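Local coordinates for protein probable porin (PDB 2Y0H) that probably forms a channel across the outer membrane of Pseudomonas aeruginosa, as a porin of the OprD family, at residues L227-S232 and D244-N249; V117-D122 and Y280-V285. All blocks are in the same frame, centred on the assembly; numbering follows the deposited sequence.

Interaction 1: residues L227-S232 and D244-N249. With C8E ((hydroxyethyloxy)tri(ethyloxy)octane), chain M.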
loop_
_atom_site.group_PDB
_atom_site.type_symbol
_atom_site.label_atom_id
_atom_site.label_comp_id
_atom_site.label_asym_id
_atom_site.label_seq_id
_atom_site.Cartn_x
_atom_site.Cartn_y
_atom_site.Cartn_z
ATOM N N LEU A 227 4.220 -2.277 -15.706
ATOM C CA LEU A 227 5.597 -2.757 -15.629
ATOM C C LEU A 227 6.348 -1.938 -14.582
ATOM O O LEU A 227 6.224 -0.710 -14.549
ATOM C CB LEU A 227 6.300 -2.602 -16.977
ATOM C CG LEU A 227 5.640 -3.104 -18.270
ATOM C CD1 LEU A 227 6.616 -2.983 -19.461
ATOM C CD2 LEU A 227 5.135 -4.534 -18.134
ATOM N N ARG A 228 7.118 -2.604 -13.724
ATOM C CA ARG A 228 7.795 -1.910 -12.624
ATOM C C ARG A 228 9.220 -2.392 -12.402
ATOM O O ARG A 228 9.511 -3.587 -12.474
ATOM C CB ARG A 228 7.008 -2.073 -11.316
ATOM C CG ARG A 228 5.604 -1.552 -11.364
ATOM C CD ARG A 228 4.877 -1.775 -10.048
ATOM N NE ARG A 228 3.442 -1.581 -10.207
ATOM C CZ ARG A 228 2.549 -1.789 -9.247
ATOM N NH1 ARG A 228 2.948 -2.178 -8.039
ATOM N NH2 ARG A 228 1.256 -1.600 -9.498
ATOM N N TYR A 229 10.108 -1.456 -12.090
ATOM C CA TYR A 229 11.490 -1.808 -11.809
ATOM C C TYR A 229 12.032 -0.994 -10.638
ATOM O O TYR A 229 11.908 0.234 -10.597
ATOM C CB TYR A 229 12.364 -1.626 -13.052
ATOM C CG TYR A 229 13.846 -1.919 -12.835
ATOM C CD1 TYR A 229 14.301 -3.217 -12.621
ATOM C CD2 TYR A 229 14.788 -0.897 -12.860
ATOM C CE1 TYR A 229 15.660 -3.482 -12.425
ATOM C CE2 TYR A 229 16.139 -1.153 -12.671
ATOM C CZ TYR A 229 16.568 -2.448 -12.455
ATOM O OH TYR A 229 17.911 -2.699 -12.267
ATOM N N PHE A 230 12.627 -1.690 -9.684
ATOM C CA PHE A 230 13.268 -1.017 -8.568
ATOM C C PHE A 230 14.734 -1.433 -8.521
ATOM O O PHE A 230 15.061 -2.609 -8.659
ATOM C CB PHE A 230 12.628 -1.423 -7.239
ATOM C CG PHE A 230 11.204 -0.944 -7.029
ATOM C CD1 PHE A 230 10.947 0.276 -6.396
ATOM C CD2 PHE A 230 10.126 -1.757 -7.365
ATOM C CE1 PHE A 230 9.641 0.683 -6.147
ATOM C CE2 PHE A 230 8.804 -1.352 -7.121
ATOM C CZ PHE A 230 8.556 -0.139 -6.517
ATOM N N ASP A 231 15.610 -0.472 -8.281
ATOM C CA ASP A 231 17.012 -0.758 -8.014
ATOM C C ASP A 231 17.337 -0.176 -6.636
ATOM O O ASP A 231 17.181 1.026 -6.412
ATOM C CB ASP A 231 17.877 -0.109 -9.108
ATOM C CG ASP A 231 19.300 -0.650 -9.144
ATOM O OD1 ASP A 231 19.928 -0.762 -8.086
ATOM O OD2 ASP A 231 19.794 -0.961 -10.247
ATOM N N SER A 232 17.783 -1.033 -5.720
ATOM C CA SER A 232 18.038 -0.659 -4.327
ATOM C C SER A 232 19.494 -0.934 -3.933
ATOM O O SER A 232 19.999 -2.038 -4.131
ATOM C CB SER A 232 17.139 -1.478 -3.388
ATOM O OG SER A 232 15.768 -1.173 -3.560
ATOM N N ASP A 244 21.376 -4.980 -1.413
ATOM C CA ASP A 244 21.559 -5.439 -2.800
ATOM C C ASP A 244 20.300 -6.113 -3.335
ATOM O O ASP A 244 20.076 -7.287 -3.092
ATOM C CB ASP A 244 22.757 -6.401 -2.902
ATOM C CG ASP A 244 22.910 -7.022 -4.298
ATOM O OD1 ASP A 244 22.715 -6.322 -5.310
ATOM O OD2 ASP A 244 23.232 -8.223 -4.384
ATOM N N ASN A 245 19.483 -5.363 -4.060
ATOM C CA ASN A 245 18.255 -5.901 -4.635
ATOM C C ASN A 245 17.833 -5.137 -5.868
ATOM O O ASN A 245 17.773 -3.906 -5.878
ATOM C CB ASN A 245 17.102 -5.856 -3.631
ATOM C CG ASN A 245 15.786 -6.398 -4.204
ATOM O OD1 ASN A 245 15.039 -5.689 -4.887
ATOM N ND2 ASN A 245 15.491 -7.646 -3.897
ATOM N N ARG A 246 17.551 -5.882 -6.920
ATOM C CA ARG A 246 16.821 -5.325 -8.027
ATOM C C ARG A 246 15.527 -6.104 -8.036
ATOM O O ARG A 246 15.503 -7.304 -7.727
ATOM C CB ARG A 246 17.623 -5.424 -9.330
ATOM C CG ARG A 246 19.017 -4.789 -9.182
ATOM C CD ARG A 246 19.740 -4.578 -10.496
ATOM N NE ARG A 246 19.828 -5.791 -11.307
ATOM C CZ ARG A 246 20.744 -6.742 -11.144
ATOM N NH1 ARG A 246 21.649 -6.633 -10.179
ATOM N NH2 ARG A 246 20.744 -7.805 -11.943
ATOM N N ASN A 247 14.449 -5.394 -8.342
ATOM C CA ASN A 247 13.103 -5.934 -8.279
ATOM C C ASN A 247 12.419 -5.654 -9.616
ATOM O O ASN A 247 12.164 -4.489 -9.936
ATOM C CB ASN A 247 12.350 -5.268 -7.114
ATOM C CG ASN A 247 10.851 -5.596 -7.099
ATOM O OD1 ASN A 247 10.319 -6.206 -8.030
ATOM N ND2 ASN A 247 10.172 -5.182 -6.030
ATOM N N LEU A 248 12.169 -6.712 -10.400
ATOM C CA LEU A 248 11.431 -6.617 -11.674
ATOM C C LEU A 248 10.060 -7.275 -11.530
ATOM O O LEU A 248 9.960 -8.471 -11.254
ATOM C CB LEU A 248 12.171 -7.331 -12.805
ATOM C CG LEU A 248 13.533 -6.849 -13.304
ATOM C CD1 LEU A 248 14.446 -6.459 -12.164
ATOM C CD2 LEU A 248 14.177 -7.951 -14.136
ATOM N N ASN A 249 9.001 -6.504 -11.719
ATOM C CA ASN A 249 7.663 -7.059 -11.597
ATOM C C ASN A 249 6.680 -6.378 -12.540
ATOM O O ASN A 249 6.809 -5.184 -12.837
ATOM C CB ASN A 249 7.169 -7.041 -10.141
ATOM C CG ASN A 249 6.918 -5.636 -9.619
ATOM O OD1 ASN A 249 5.799 -5.137 -9.667
ATOM N ND2 ASN A 249 7.964 -4.994 -9.112
HETATM C C1 C8E M . 9.928 -9.330 -15.254
HETATM C C2 C8E M . 9.119 -8.066 -14.950
HETATM C C3 C8E M . 9.060 -7.150 -16.172
HETATM C C4 C8E M . 10.181 -6.111 -16.138
#
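The edge of the Tyr229 ring meets Leu248: methyl CD1 sits in the ring plane, 3.2 Å from Tyr229 CE1, an unusually short spacing whose exact value is doubtful. With CG anti to the backbone N (chi1 178°), the ring runs alongside Leu248 toward Arg246, whose guanidinium has the Tyr229 hydroxyl near its plane. The closest approach there, 3.2 Å from Tyr229 OH to Arg246 CD, is to carbon. On the other side of the strand pair the Phe230 ring has Asn249 ND2 at its edge, while Asn247 lies beside it, amide and ring planes 37° apart. Phe230 also meets the rings of Tyr208 and Phe274.

These residues belong to adjacent antiparallel strands of the 18-stranded porin barrel, the hairpin of 221-234 and 244-256. Tyr229, Asp231, Arg246 and Leu248 occupy the face touched by detergent: C8E C2 lies 3.8 Å from Leu248 CB, and another C8E touches Asp231. The face of Arg228, Phe230, Asn247 and Asn249 turns toward the loops inside the barrel.

Three hydrogen-bonded pairs fix the register. Phe230 N to Asn247 O measures 2.8 Å and the return bond from Asn247 N to Phe230 O 2.9 Å; the bond from Asn245 N to Ser232 O, at the Ser232 end of the ladder, is weak. Asn249 ND2 donates to Asn247 OD1 at 2.9 Å from above the carbonyl plane, and Ala286 N binds Asn249 OD1, so both ends of the Asn249 amide are held. Beside it, Arg228 CD approaches Asn249 OD1 to 3.5 Å, while the guanidinium continues to a salt bridge with Asp226.

Interaction 2: residues V117-D122 and Y280-V285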
loop_
_atom_site.group_PDB
_atom_site.type_symbol
_atom_site.label_atom_id
_atom_site.label_comp_id
_atom_site.label_asym_id
_atom_site.label_seq_id
_atom_site.Cartn_x
_atom_site.Cartn_y
_atom_site.Cartn_z
ATOM N N VAL A 117 7.808 4.345 -3.721
ATOM C CA VAL A 117 8.881 4.104 -2.761
ATOM C C VAL A 117 8.458 4.231 -1.284
ATOM O O VAL A 117 9.288 4.083 -0.371
ATOM C CB VAL A 117 10.113 5.013 -3.022
ATOM C CG1 VAL A 117 10.652 4.781 -4.422
ATOM C CG2 VAL A 117 9.776 6.498 -2.798
ATOM N N ALA A 118 7.176 4.512 -1.056
ATOM C CA ALA A 118 6.626 4.663 0.297
ATOM C C ALA A 118 5.102 4.632 0.224
ATOM O O ALA A 118 4.450 5.670 0.054
ATOM C CB ALA A 118 7.092 5.963 0.935
ATOM N N PHE A 119 4.545 3.430 0.328
ATOM C CA PHE A 119 3.115 3.241 0.177
ATOM C C PHE A 119 2.574 2.775 1.524
ATOM O O PHE A 119 2.722 1.606 1.887
ATOM C CB PHE A 119 2.822 2.211 -0.914
ATOM C CG PHE A 119 1.438 2.324 -1.491
ATOM C CD1 PHE A 119 0.349 1.813 -0.811
ATOM C CD2 PHE A 119 1.229 2.963 -2.703
ATOM C CE1 PHE A 119 -0.932 1.928 -1.332
ATOM C CE2 PHE A 119 -0.043 3.080 -3.231
ATOM C CZ PHE A 119 -1.125 2.559 -2.547
ATOM N N ARG A 120 1.987 3.713 2.268
ATOM C CA ARG A 120 1.596 3.470 3.651
ATOM C C ARG A 120 0.574 2.338 3.739
ATOM O O ARG A 120 -0.322 2.215 2.910
ATOM C CB ARG A 120 1.071 4.757 4.319
ATOM C CG ARG A 120 -0.402 5.041 4.048
ATOM C CD ARG A 120 -0.668 5.080 2.545
ATOM N NE ARG A 120 -1.947 4.468 2.164
ATOM C CZ ARG A 120 -3.048 4.544 2.897
ATOM N NH1 ARG A 120 -3.027 5.198 4.044
ATOM N NH2 ARG A 120 -4.168 3.981 2.485
ATOM N N ASP A 121 0.757 1.485 4.735
ATOM C CA ASP A 121 -0.102 0.339 4.957
ATOM C C ASP A 121 -1.514 0.754 5.359
ATOM O O ASP A 121 -1.689 1.658 6.179
ATOM C CB ASP A 121 0.502 -0.531 6.056
ATOM C CG ASP A 121 -0.417 -1.653 6.478
ATOM O OD1 ASP A 121 -1.020 -2.291 5.594
ATOM O OD2 ASP A 121 -0.529 -1.893 7.693
ATOM N N ASP A 122 -2.519 0.092 4.781
ATOM C CA ASP A 122 -3.904 0.252 5.230
ATOM C C ASP A 122 -4.731 -1.021 5.093
ATOM O O ASP A 122 -5.943 -0.952 4.916
ATOM C CB ASP A 122 -4.632 1.386 4.494
ATOM C CG ASP A 122 -6.003 1.699 5.123
ATOM O OD1 ASP A 122 -6.098 1.701 6.369
ATOM O OD2 ASP A 122 -6.976 1.945 4.380
ATOM N N TYR A 280 5.322 -2.363 8.358
ATOM C CA TYR A 280 4.471 -3.059 7.390
ATOM C C TYR A 280 4.028 -2.176 6.216
ATOM O O TYR A 280 2.959 -2.363 5.639
ATOM C CB TYR A 280 3.261 -3.693 8.091
ATOM C CG TYR A 280 3.649 -4.775 9.081
ATOM C CD1 TYR A 280 4.064 -6.032 8.639
ATOM C CD2 TYR A 280 3.611 -4.538 10.452
ATOM C CE1 TYR A 280 4.419 -7.027 9.535
ATOM C CE2 TYR A 280 3.965 -5.526 11.358
ATOM C CZ TYR A 280 4.368 -6.769 10.894
ATOM O OH TYR A 280 4.721 -7.754 11.791
ATOM N N THR A 281 4.858 -1.203 5.878
ATOM C CA THR A 281 4.655 -0.427 4.677
ATOM C C THR A 281 4.464 -1.396 3.519
ATOM O O THR A 281 5.105 -2.437 3.456
ATOM C CB THR A 281 5.875 0.454 4.416
ATOM O OG1 THR A 281 6.221 1.122 5.633
ATOM C CG2 THR A 281 5.575 1.487 3.340
ATOM N N THR A 282 3.565 -1.057 2.614
ATOM C CA THR A 282 3.193 -1.960 1.532
ATOM C C THR A 282 4.229 -1.848 0.424
ATOM O O THR A 282 4.466 -0.756 -0.087
ATOM C CB THR A 282 1.815 -1.567 0.967
ATOM O OG1 THR A 282 0.870 -1.459 2.042
ATOM C CG2 THR A 282 1.325 -2.586 -0.053
ATOM N N PRO A 283 4.865 -2.972 0.064
ATOM C CA PRO A 283 5.792 -2.969 -1.072
ATOM C C PRO A 283 4.975 -2.773 -2.352
ATOM O O PRO A 283 3.977 -3.465 -2.555
ATOM C CB PRO A 283 6.393 -4.383 -1.050
ATOM C CG PRO A 283 5.869 -5.056 0.193
ATOM C CD PRO A 283 4.634 -4.325 0.593
ATOM N N TYR A 284 5.371 -1.824 -3.187
ATOM C CA TYR A 284 4.603 -1.483 -4.374
ATOM C C TYR A 284 4.908 -2.478 -5.510
ATOM O O TYR A 284 5.614 -2.151 -6.460
ATOM C CB TYR A 284 4.943 -0.045 -4.783
ATOM C CG TYR A 284 4.026 0.532 -5.833
ATOM C CD1 TYR A 284 2.670 0.698 -5.578
ATOM C CD2 TYR A 284 4.512 0.892 -7.085
ATOM C CE1 TYR A 284 1.819 1.224 -6.549
ATOM C CE2 TYR A 284 3.674 1.424 -8.057
ATOM C CZ TYR A 284 2.334 1.583 -7.785
ATOM O OH TYR A 284 1.500 2.108 -8.748
ATOM N N VAL A 285 4.389 -3.700 -5.384
ATOM C CA VAL A 285 4.766 -4.799 -6.265
ATOM C C VAL A 285 3.579 -5.587 -6.807
ATOM O O VAL A 285 2.586 -5.792 -6.116
ATOM C CB VAL A 285 5.732 -5.785 -5.569
ATOM C CG1 VAL A 285 6.961 -5.045 -5.043
ATOM C CG2 VAL A 285 5.028 -6.554 -4.451
HETATM O O HOH W 1 6.336 1.204 0.006
HETATM O O HOH W 2 -1.626 -0.492 1.894
#
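A water molecule joins Thr282 OG1 to the backbone of 117-122: it lies 2.7 Å from that hydroxyl, donates to Arg120 O and accepts from Asp122 N. Three protein groups thus hold this water, all from one side. OG1 stands beside its own backbone N (chi1 -52°), a torsion that directs the hydroxyl toward the chain at Arg120 and Asp121. A second water performs a similar service at the other end, accepting from Phe119 N and donating to Thr282 O at 2.7 Å.

Between the waters runs the direct bond, Thr282 N to Phe119 O at 2.9 Å, with the donor nearly in line with the carbonyl (C=O...N angle 170°). Methyl CG2 of Thr281 packs against the same Phe119 oxygen, 3.2 Å away, while its hydroxyl turns to Leu277 O and Gln128. The Phe119 ring, extending alongside Thr282, reaches Tyr284 with CD2 3.9 Å from Tyr284 CD1. Their planes are only 19° apart but the centroids are separated by 5.8 Å, so the rings are slid past each other and barely overlap. At the far end Asp121 CB lies 3.1 Å from Tyr280 O; the Asp121 carboxylate is occupied by Val123 N and a salt bridge to Arg124.

Both segments lie near the centre of the chain, within the barrel. The stretch 280-285 belongs to the long loop between strands 259-269 and 300-309, and Tyr284 centres an inverse gamma turn in it. Folding of loops into the barrel to narrow the pore is a known feature of porins, and this meeting of two inward segments is consistent with it. With one direct hydrogen bond and two water bridges, the polar part of the join depends largely on main-chain groups and bound water.

How the interactions relate
Interaction 1 belongs to the barrel wall, its centre about 17 Å from that of the chain, whereas the centre of interaction 2 is about 4 Å from it, among the inward loops. Neither is wholly buried, but their surroundings differ: the wall contact borders detergent on one face, the inner one incorporates water. The wall uses a regular ladder between neighbouring strands close in sequence; the inner contact joins segments 158 residues apart without a continuous ladder. They meet where the loop lies against the wall: Arg228 NH1 is 3.1 Å from Tyr284 O, a probable hydrogen bond, its guanidinium forms a cation-pi pair with the Tyr284 ring, and Val285 packs on Asn247.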